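Local coordinates for factor essential for expression of methicillin resistance (Staphylococcus aureus, PDB 1LRZ), which catalyses the addition of glycines 2 and 3 of the pentaglycine bridge of Staphylococcus aureus peptidoglycan, using glycyl-tRNA(Gly) as donor, at residues A[43-48]-A[52-57]; A[78-81]-A[85-88]; A[325-330]-A[344-349]. All coordinates share one frame; numbering follows the deposited sequence.

Interaction 1: A[43-48]-A[52-57]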
loop_
_atom_site.group_PDB
_atom_site.type_symbol
_atom_site.label_atom_id
_atom_site.label_comp_id
_atom_site.label_asym_id
_atom_site.label_seq_id
_atom_site.Cartn_x
_atom_site.Cartn_y
_atom_site.Cartn_z
ATOM N N VAL A 43 17.569 -13.419 12.904
ATOM C CA VAL A 43 19.011 -13.504 12.744
ATOM C C VAL A 43 19.560 -12.181 12.215
ATOM O O VAL A 43 18.798 -11.320 11.760
ATOM C CB VAL A 43 19.399 -14.669 11.778
ATOM C CG1 VAL A 43 18.867 -15.994 12.323
ATOM C CG2 VAL A 43 18.842 -14.413 10.379
ATOM N N GLY A 44 20.875 -12.011 12.301
ATOM C CA GLY A 44 21.485 -10.794 11.815
ATOM C C GLY A 44 22.989 -10.815 12.000
ATOM O O GLY A 44 23.576 -11.850 12.325
ATOM N N ILE A 45 23.611 -9.667 11.781
ATOM C CA ILE A 45 25.047 -9.527 11.945
ATOM C C ILE A 45 25.282 -8.323 12.837
ATOM O O ILE A 45 24.588 -7.307 12.726
ATOM C CB ILE A 45 25.766 -9.267 10.593
ATOM C CG1 ILE A 45 25.589 -10.459 9.655
ATOM C CG2 ILE A 45 27.253 -8.998 10.831
ATOM C CD1 ILE A 45 26.044 -10.189 8.242
ATOM N N LYS A 46 26.242 -8.452 13.741
ATOM C CA LYS A 46 26.607 -7.359 14.622
ATOM C C LYS A 46 28.073 -7.087 14.371
ATOM O O LYS A 46 28.826 -8.006 14.042
ATOM C CB LYS A 46 26.412 -7.741 16.078
ATOM C CG LYS A 46 24.968 -7.738 16.547
ATOM C CD LYS A 46 24.929 -7.982 18.037
ATOM C CE LYS A 46 23.545 -7.824 18.589
ATOM N NZ LYS A 46 23.612 -7.752 20.066
ATOM N N ASN A 47 28.478 -5.830 14.508
ATOM C CA ASN A 47 29.880 -5.476 14.310
ATOM C C ASN A 47 30.606 -5.503 15.660
ATOM O O ASN A 47 30.074 -6.012 16.652
ATOM C CB ASN A 47 30.011 -4.084 13.681
ATOM C CG ASN A 47 29.454 -2.985 14.567
ATOM O OD1 ASN A 47 29.260 -3.173 15.768
ATOM N ND2 ASN A 47 29.206 -1.824 13.977
ATOM N N ASN A 48 31.812 -4.943 15.687
ATOM C CA ASN A 48 32.630 -4.904 16.894
ATOM C C ASN A 48 31.985 -4.127 18.039
ATOM O O ASN A 48 32.203 -4.446 19.207
ATOM C CB ASN A 48 33.999 -4.289 16.581
ATOM C CG ASN A 48 34.760 -5.065 15.523
ATOM O OD1 ASN A 48 34.943 -6.279 15.639
ATOM N ND2 ASN A 48 35.211 -4.367 14.481
ATOM N N VAL A 52 23.937 -3.707 15.348
ATOM C CA VAL A 52 23.341 -4.540 14.303
ATOM C C VAL A 52 23.578 -3.876 12.941
ATOM O O VAL A 52 23.279 -2.690 12.765
ATOM C CB VAL A 52 21.817 -4.708 14.494
ATOM C CG1 VAL A 52 21.215 -5.463 13.279
ATOM C CG2 VAL A 52 21.533 -5.461 15.780
ATOM N N ILE A 53 24.122 -4.631 11.989
ATOM C CA ILE A 53 24.352 -4.103 10.650
ATOM C C ILE A 53 23.648 -4.941 9.566
ATOM O O ILE A 53 23.874 -4.741 8.374
ATOM C CB ILE A 53 25.868 -4.000 10.319
ATOM C CG1 ILE A 53 26.538 -5.373 10.432
ATOM C CG2 ILE A 53 26.533 -2.998 11.264
ATOM C CD1 ILE A 53 27.987 -5.385 9.955
ATOM N N ALA A 54 22.799 -5.874 9.987
ATOM C CA ALA A 54 22.032 -6.717 9.061
ATOM C C ALA A 54 21.055 -7.529 9.879
ATOM O O ALA A 54 21.363 -7.931 11.002
ATOM C CB ALA A 54 22.950 -7.649 8.280
ATOM N N ALA A 55 19.876 -7.777 9.324
ATOM C CA ALA A 55 18.868 -8.543 10.046
ATOM C C ALA A 55 17.896 -9.240 9.107
ATOM O O ALA A 55 17.727 -8.845 7.951
ATOM C CB ALA A 55 18.084 -7.612 10.985
ATOM N N CYS A 56 17.246 -10.280 9.613
ATOM C CA CYS A 56 16.254 -10.973 8.824
ATOM C C CYS A 56 15.370 -11.827 9.689
ATOM O O CYS A 56 15.842 -12.560 10.574
ATOM C CB CYS A 56 16.893 -11.852 7.752
ATOM S SG CYS A 56 15.714 -12.364 6.461
ATOM N N LEU A 57 14.076 -11.695 9.449
ATOM C CA LEU A 57 13.101 -12.497 10.147
ATOM C C LEU A 57 12.923 -13.698 9.217
ATOM O O LEU A 57 12.706 -13.539 8.013
ATOM C CB LEU A 57 11.798 -11.718 10.311
ATOM C CG LEU A 57 10.611 -12.446 10.938
ATOM C CD1 LEU A 57 9.567 -11.412 11.348
ATOM C CD2 LEU A 57 10.010 -13.433 9.948
#

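Interaction 2: A[78-81]-A[85-88]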
loop_
_atom_site.group_PDB
_atom_site.type_symbol
_atom_site.label_atom_id
_atom_site.label_comp_id
_atom_site.label_asym_id
_atom_site.label_seq_id
_atom_site.Cartn_x
_atom_site.Cartn_y
_atom_site.Cartn_z
ATOM N N ILE A 78 19.724 -5.160 4.903
ATOM C CA ILE A 78 21.166 -5.015 4.987
ATOM C C ILE A 78 21.595 -3.975 3.951
ATOM O O ILE A 78 20.843 -3.677 3.014
ATOM C CB ILE A 78 21.817 -6.396 4.686
ATOM C CG1 ILE A 78 23.341 -6.343 4.798
ATOM C CG2 ILE A 78 21.422 -6.853 3.295
ATOM C CD1 ILE A 78 23.975 -7.722 4.661
ATOM N N ASP A 79 22.786 -3.410 4.119
ATOM C CA ASP A 79 23.288 -2.429 3.155
ATOM C C ASP A 79 23.736 -3.196 1.914
ATOM O O ASP A 79 24.812 -3.813 1.902
ATOM C CB ASP A 79 24.452 -1.634 3.769
ATOM C CG ASP A 79 25.224 -0.817 2.737
ATOM O OD1 ASP A 79 24.659 -0.504 1.666
ATOM O OD2 ASP A 79 26.397 -0.474 3.013
ATOM N N TYR A 80 22.914 -3.164 0.866
ATOM C CA TYR A 80 23.246 -3.898 -0.350
ATOM C C TYR A 80 24.335 -3.290 -1.226
ATOM O O TYR A 80 24.671 -3.863 -2.256
ATOM C CB TYR A 80 21.985 -4.173 -1.185
ATOM C CG TYR A 80 21.117 -5.281 -0.623
ATOM C CD1 TYR A 80 20.034 -4.992 0.208
ATOM C CD2 TYR A 80 21.388 -6.629 -0.918
ATOM C CE1 TYR A 80 19.233 -6.020 0.731
ATOM C CE2 TYR A 80 20.598 -7.660 -0.401
ATOM C CZ TYR A 80 19.521 -7.350 0.420
ATOM O OH TYR A 80 18.725 -8.357 0.930
ATOM N N GLU A 81 24.886 -2.143 -0.832
ATOM C CA GLU A 81 25.985 -1.545 -1.588
ATOM C C GLU A 81 27.280 -2.263 -1.173
ATOM O O GLU A 81 28.246 -2.316 -1.926
ATOM C CB GLU A 81 26.130 -0.052 -1.259
ATOM C CG GLU A 81 24.956 0.792 -1.697
ATOM C CD GLU A 81 24.652 0.598 -3.164
ATOM O OE1 GLU A 81 25.570 0.813 -3.978
ATOM O OE2 GLU A 81 23.505 0.227 -3.501
ATOM N N LEU A 85 29.791 -7.547 2.716
ATOM C CA LEU A 85 28.867 -7.787 3.813
ATOM C C LEU A 85 27.717 -8.663 3.305
ATOM O O LEU A 85 27.286 -9.593 3.982
ATOM C CB LEU A 85 28.332 -6.457 4.357
ATOM C CG LEU A 85 27.274 -6.542 5.454
ATOM C CD1 LEU A 85 27.848 -7.258 6.681
ATOM C CD2 LEU A 85 26.820 -5.134 5.823
ATOM N N VAL A 86 27.226 -8.378 2.104
ATOM C CA VAL A 86 26.139 -9.180 1.551
ATOM C C VAL A 86 26.580 -10.644 1.405
ATOM O O VAL A 86 25.828 -11.566 1.722
ATOM C CB VAL A 86 25.680 -8.620 0.186
ATOM C CG1 VAL A 86 24.782 -9.614 -0.519
ATOM C CG2 VAL A 86 24.920 -7.303 0.401
ATOM N N HIS A 87 27.807 -10.841 0.938
ATOM C CA HIS A 87 28.365 -12.178 0.754
ATOM C C HIS A 87 28.420 -12.923 2.093
ATOM O O HIS A 87 27.951 -14.058 2.208
ATOM C CB HIS A 87 29.772 -12.072 0.174
ATOM C CG HIS A 87 30.391 -13.393 -0.148
ATOM N ND1 HIS A 87 30.289 -13.980 -1.389
ATOM C CD2 HIS A 87 31.108 -14.250 0.619
ATOM C CE1 HIS A 87 30.920 -15.140 -1.377
ATOM N NE2 HIS A 87 31.425 -15.328 -0.170
ATOM N N PHE A 88 28.996 -12.272 3.099
ATOM C CA PHE A 88 29.111 -12.844 4.434
ATOM C C PHE A 88 27.747 -13.249 4.981
ATOM O O PHE A 88 27.582 -14.335 5.533
ATOM C CB PHE A 88 29.735 -11.824 5.390
ATOM C CG PHE A 88 29.879 -12.318 6.804
ATOM C CD1 PHE A 88 30.837 -13.277 7.131
ATOM C CD2 PHE A 88 29.057 -11.831 7.808
ATOM C CE1 PHE A 88 30.971 -13.738 8.443
ATOM C CE2 PHE A 88 29.184 -12.288 9.119
ATOM C CZ PHE A 88 30.147 -13.246 9.435
#

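Interaction 3: A[325-330]-A[344-349]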
loop_
_atom_site.group_PDB
_atom_site.type_symbol
_atom_site.label_atom_id
_atom_site.label_comp_id
_atom_site.label_asym_id
_atom_site.label_seq_id
_atom_site.Cartn_x
_atom_site.Cartn_y
_atom_site.Cartn_z
ATOM N N VAL A 325 4.484 3.890 3.324
ATOM C CA VAL A 325 3.094 3.611 3.618
ATOM C C VAL A 325 2.736 2.671 2.457
ATOM O O VAL A 325 3.083 2.949 1.301
ATOM C CB VAL A 325 2.224 4.882 3.553
ATOM C CG1 VAL A 325 0.746 4.501 3.492
ATOM C CG2 VAL A 325 2.480 5.736 4.795
ATOM N N VAL A 326 2.080 1.554 2.760
ATOM C CA VAL A 326 1.717 0.598 1.729
ATOM C C VAL A 326 0.216 0.428 1.598
ATOM O O VAL A 326 -0.468 0.157 2.586
ATOM C CB VAL A 326 2.308 -0.809 2.023
ATOM C CG1 VAL A 326 1.798 -1.819 0.979
ATOM C CG2 VAL A 326 3.835 -0.766 1.999
ATOM N N TYR A 327 -0.289 0.609 0.382
ATOM C CA TYR A 327 -1.704 0.389 0.090
ATOM C C TYR A 327 -1.747 -1.115 -0.247
ATOM O O TYR A 327 -1.496 -1.520 -1.385
ATOM C CB TYR A 327 -2.127 1.212 -1.122
ATOM C CG TYR A 327 -3.489 0.857 -1.667
ATOM C CD1 TYR A 327 -4.589 0.715 -0.820
ATOM C CD2 TYR A 327 -3.689 0.701 -3.040
ATOM C CE1 TYR A 327 -5.854 0.427 -1.322
ATOM C CE2 TYR A 327 -4.956 0.414 -3.556
ATOM C CZ TYR A 327 -6.031 0.276 -2.693
ATOM O OH TYR A 327 -7.279 -0.016 -3.197
ATOM N N TYR A 328 -2.043 -1.936 0.756
ATOM C CA TYR A 328 -2.048 -3.379 0.576
ATOM C C TYR A 328 -3.257 -3.958 -0.151
ATOM O O TYR A 328 -3.111 -4.760 -1.073
ATOM C CB TYR A 328 -1.898 -4.069 1.930
ATOM C CG TYR A 328 -1.753 -5.565 1.806
ATOM C CD1 TYR A 328 -0.589 -6.128 1.279
ATOM C CD2 TYR A 328 -2.802 -6.417 2.151
ATOM C CE1 TYR A 328 -0.473 -7.512 1.090
ATOM C CE2 TYR A 328 -2.701 -7.803 1.968
ATOM C CZ TYR A 328 -1.532 -8.340 1.435
ATOM O OH TYR A 328 -1.439 -9.701 1.239
ATOM N N ALA A 329 -4.447 -3.538 0.252
ATOM C CA ALA A 329 -5.672 -4.039 -0.343
ATOM C C ALA A 329 -6.764 -3.006 -0.169
ATOM O O ALA A 329 -6.731 -2.199 0.766
ATOM C CB ALA A 329 -6.077 -5.345 0.337
ATOM N N GLY A 330 -7.731 -3.029 -1.074
ATOM C CA GLY A 330 -8.820 -2.084 -0.983
ATOM C C GLY A 330 -9.925 -2.383 -1.969
ATOM O O GLY A 330 -9.774 -3.233 -2.849
ATOM N N ALA A 344 -10.641 9.653 -2.039
ATOM C CA ALA A 344 -10.630 10.156 -0.658
ATOM C C ALA A 344 -9.714 9.274 0.183
ATOM O O ALA A 344 -8.890 9.775 0.954
ATOM C CB ALA A 344 -12.058 10.148 -0.074
ATOM N N VAL A 345 -9.855 7.958 0.032
ATOM C CA VAL A 345 -9.014 7.017 0.770
ATOM C C VAL A 345 -7.529 7.234 0.441
ATOM O O VAL A 345 -6.700 7.346 1.344
ATOM C CB VAL A 345 -9.393 5.549 0.445
ATOM C CG1 VAL A 345 -8.354 4.588 1.056
ATOM C CG2 VAL A 345 -10.777 5.231 1.023
ATOM N N GLN A 346 -7.194 7.298 -0.845
ATOM C CA GLN A 346 -5.803 7.497 -1.240
ATOM C C GLN A 346 -5.278 8.846 -0.735
ATOM O O GLN A 346 -4.156 8.930 -0.223
ATOM C CB GLN A 346 -5.647 7.434 -2.767
ATOM C CG GLN A 346 -5.926 6.052 -3.414
ATOM C CD GLN A 346 -5.090 4.943 -2.798
ATOM O OE1 GLN A 346 -3.883 5.098 -2.580
ATOM N NE2 GLN A 346 -5.722 3.812 -2.531
ATOM N N TRP A 347 -6.081 9.899 -0.866
ATOM C CA TRP A 347 -5.617 11.213 -0.433
ATOM C C TRP A 347 -5.329 11.262 1.064
ATOM O O TRP A 347 -4.377 11.915 1.501
ATOM C CB TRP A 347 -6.631 12.295 -0.804
ATOM C CG TRP A 347 -6.097 13.690 -0.635
ATOM C CD1 TRP A 347 -6.658 14.699 0.098
ATOM C CD2 TRP A 347 -4.912 14.242 -1.235
ATOM N NE1 TRP A 347 -5.898 15.837 -0.004
ATOM C CE2 TRP A 347 -4.821 15.587 -0.808
ATOM C CE3 TRP A 347 -3.916 13.726 -2.072
ATOM C CZ2 TRP A 347 -3.779 16.432 -1.216
ATOM C CZ3 TRP A 347 -2.881 14.565 -2.476
ATOM C CH2 TRP A 347 -2.817 15.904 -2.038
ATOM N N GLU A 348 -6.151 10.573 1.852
ATOM C CA GLU A 348 -5.950 10.555 3.299
ATOM C C GLU A 348 -4.593 9.943 3.652
ATOM O O GLU A 348 -3.855 10.486 4.469
ATOM C CB GLU A 348 -7.065 9.749 3.989
ATOM C CG GLU A 348 -6.870 9.507 5.503
ATOM C CD GLU A 348 -7.183 10.732 6.357
ATOM O OE1 GLU A 348 -8.215 11.393 6.102
ATOM O OE2 GLU A 348 -6.410 11.031 7.299
ATOM N N MET A 349 -4.261 8.823 3.025
ATOM C CA MET A 349 -3.013 8.147 3.349
ATOM C C MET A 349 -1.765 8.780 2.736
ATOM O O MET A 349 -0.682 8.702 3.314
ATOM C CB MET A 349 -3.143 6.662 3.017
ATOM C CG MET A 349 -4.267 5.978 3.850
ATOM S SD MET A 349 -4.187 6.267 5.673
ATOM C CE MET A 349 -2.621 5.714 5.976
#

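Interaction 1: A[43-48]-A[52-57]
Val43 and Cys56 form an antiparallel hydrogen-bonded pair in the beta hairpin of strands 39-46 and 52-63. Val43 N meets Cys56 O at 3.0 Å, nearly straight at 171° and in the carbonyl plane. The return bond runs from Cys56 N to Val43 O and is more bent. Next comes the non-hydrogen-bonded pair of Gly44 and Ala55, where the chains close to 3.9 Å between Gly44 CA and Ala55 CA. This is the tight, buried part of the hairpin.

A classic beta bulge follows, with Ile53 and Ala54 both opposite Ile45. Ile53 N gives a bond of 2.8 Å to Ile45 O. Ile45 N reaches Ala54 O at 2.9 Å, from above the carbonyl plane. The Ile45 side chain covers both bulge residues. Ile45 CG2 lies anti to the backbone N and rests 3.7 Å from Ile53 CG1, while Ile45 CB lies 4.0 Å from Ala54 CB. Leu85, Phe88 and Phe89 of helix 83-98 touch Ile45 as well.

Towards the turn the contact is looser and partly open to solvent. The extended Lys46 chain crosses Val52, with Lys46 CE 4.2 Å from Val52 CG2. Its NZ makes a salt bridge to Glu10. Asn47 ND2 is hydrogen-bonded to Glu51 and lies 4.0 Å from Ile53 CG2.

Interaction 2: A[78-81]-A[85-88]
Asp79 OD1 accepts a hydrogen bond of 3.0 Å from Glu81 N, and the carbonyl O of Asp79 rests against Val86. The OD1 bond closes an Asx turn, because the donor lies two residues on. Glu81 N comes from above the carboxylate plane, 57° out of it. The turn bends the chain between strand 67-78 and helix 83-98. The first turn of that helix, through Leu85 and Val86, then packs back on segment 78-81.

The packing across the contact is apolar. Ile78 CG1 is anti to the backbone N (chi1 -178°), and the extended chain carries CD1 towards the helix. There Ile78 and Leu85 lie alongside each other, running in opposing directions. Ile78 CD1 lies 3.6 Å from Leu85 CG, and Ile78 CG1 lies 3.8 Å from Leu85 CD2. On its other branch, Ile78 CG2 sits against one face of the Tyr80 ring, offset towards the rim.

Val86 points into the bend. Val86 CG2 is 3.8 Å from Asp79 O. The Tyr80 side chain runs roughly perpendicular to that of Val86. Tyr80 OH is hydrogen-bonded to Pro76 O, which helps to fix the ring beside the bend. Trp130 and Phe131 of helix 130-137 also touch Val86. The ring meets the valine obliquely through one ortho carbon, with Tyr80 CD2 3.8 Å from Val86 CG2.

Interaction 3: A[325-330]-A[344-349]
Tyr327 lays one face of its ring under the amide nitrogen of Gln346. Gln346 NE2 stands over the ring centre, 3.4 Å above the plane of the Tyr327 ring. Its distances to the ring carbons are therefore nearly equal, with Tyr327 CZ at 3.6 Å from Gln346 NE2. Ring and amide planes are 73° apart, so the amide meets the ring steeply and does not stack flat. This is consistent with an N-H...pi contact. The Gln346 chain bends at chi2 (-55°), which brings the amide round to the tyrosine. Gln346 OE1 is hydrogen-bonded to Tyr361 OH, which helps to fix the rotation of the amide.

Both residues belong to a beta-alpha-beta unit. Strand 325-332 leads into helix 341-355, and strand 360-365 then lies parallel beside the first strand. The helix packs on the sheet face that carries Val325 and Tyr327.

Nearly one helical turn on from Gln346, Met349 folds its chain towards the start of the strand segment. The contact there is apolar and less close, with Met349 CE 4.4 Å from Val325 CG1. Tyr361 and Phe318 touch both Val325 and Met349.

Interactions 1 and 2 share one buried core, with centres 11 Å apart. Helix 83-98 lies over the hairpin: Ile45 CD1 touches Phe88 CD2 at 3.5 Å, and Ile53 CD1 touches Leu85 CD1 at 3.8 Å. Ile78 joins in, with its CG1 3.7 Å from Ala54 CB. Strands 39-46, 52-63 and 67-78 are neighbours in one mixed sheet. Interaction 3 belongs to the other large mixed sheet. Its centre is about 32 Å from the centres of both others. Its nearest atoms are about 15 Å from interaction 1 and about 16 Å from interaction 2. All three lie within the FemAB family region.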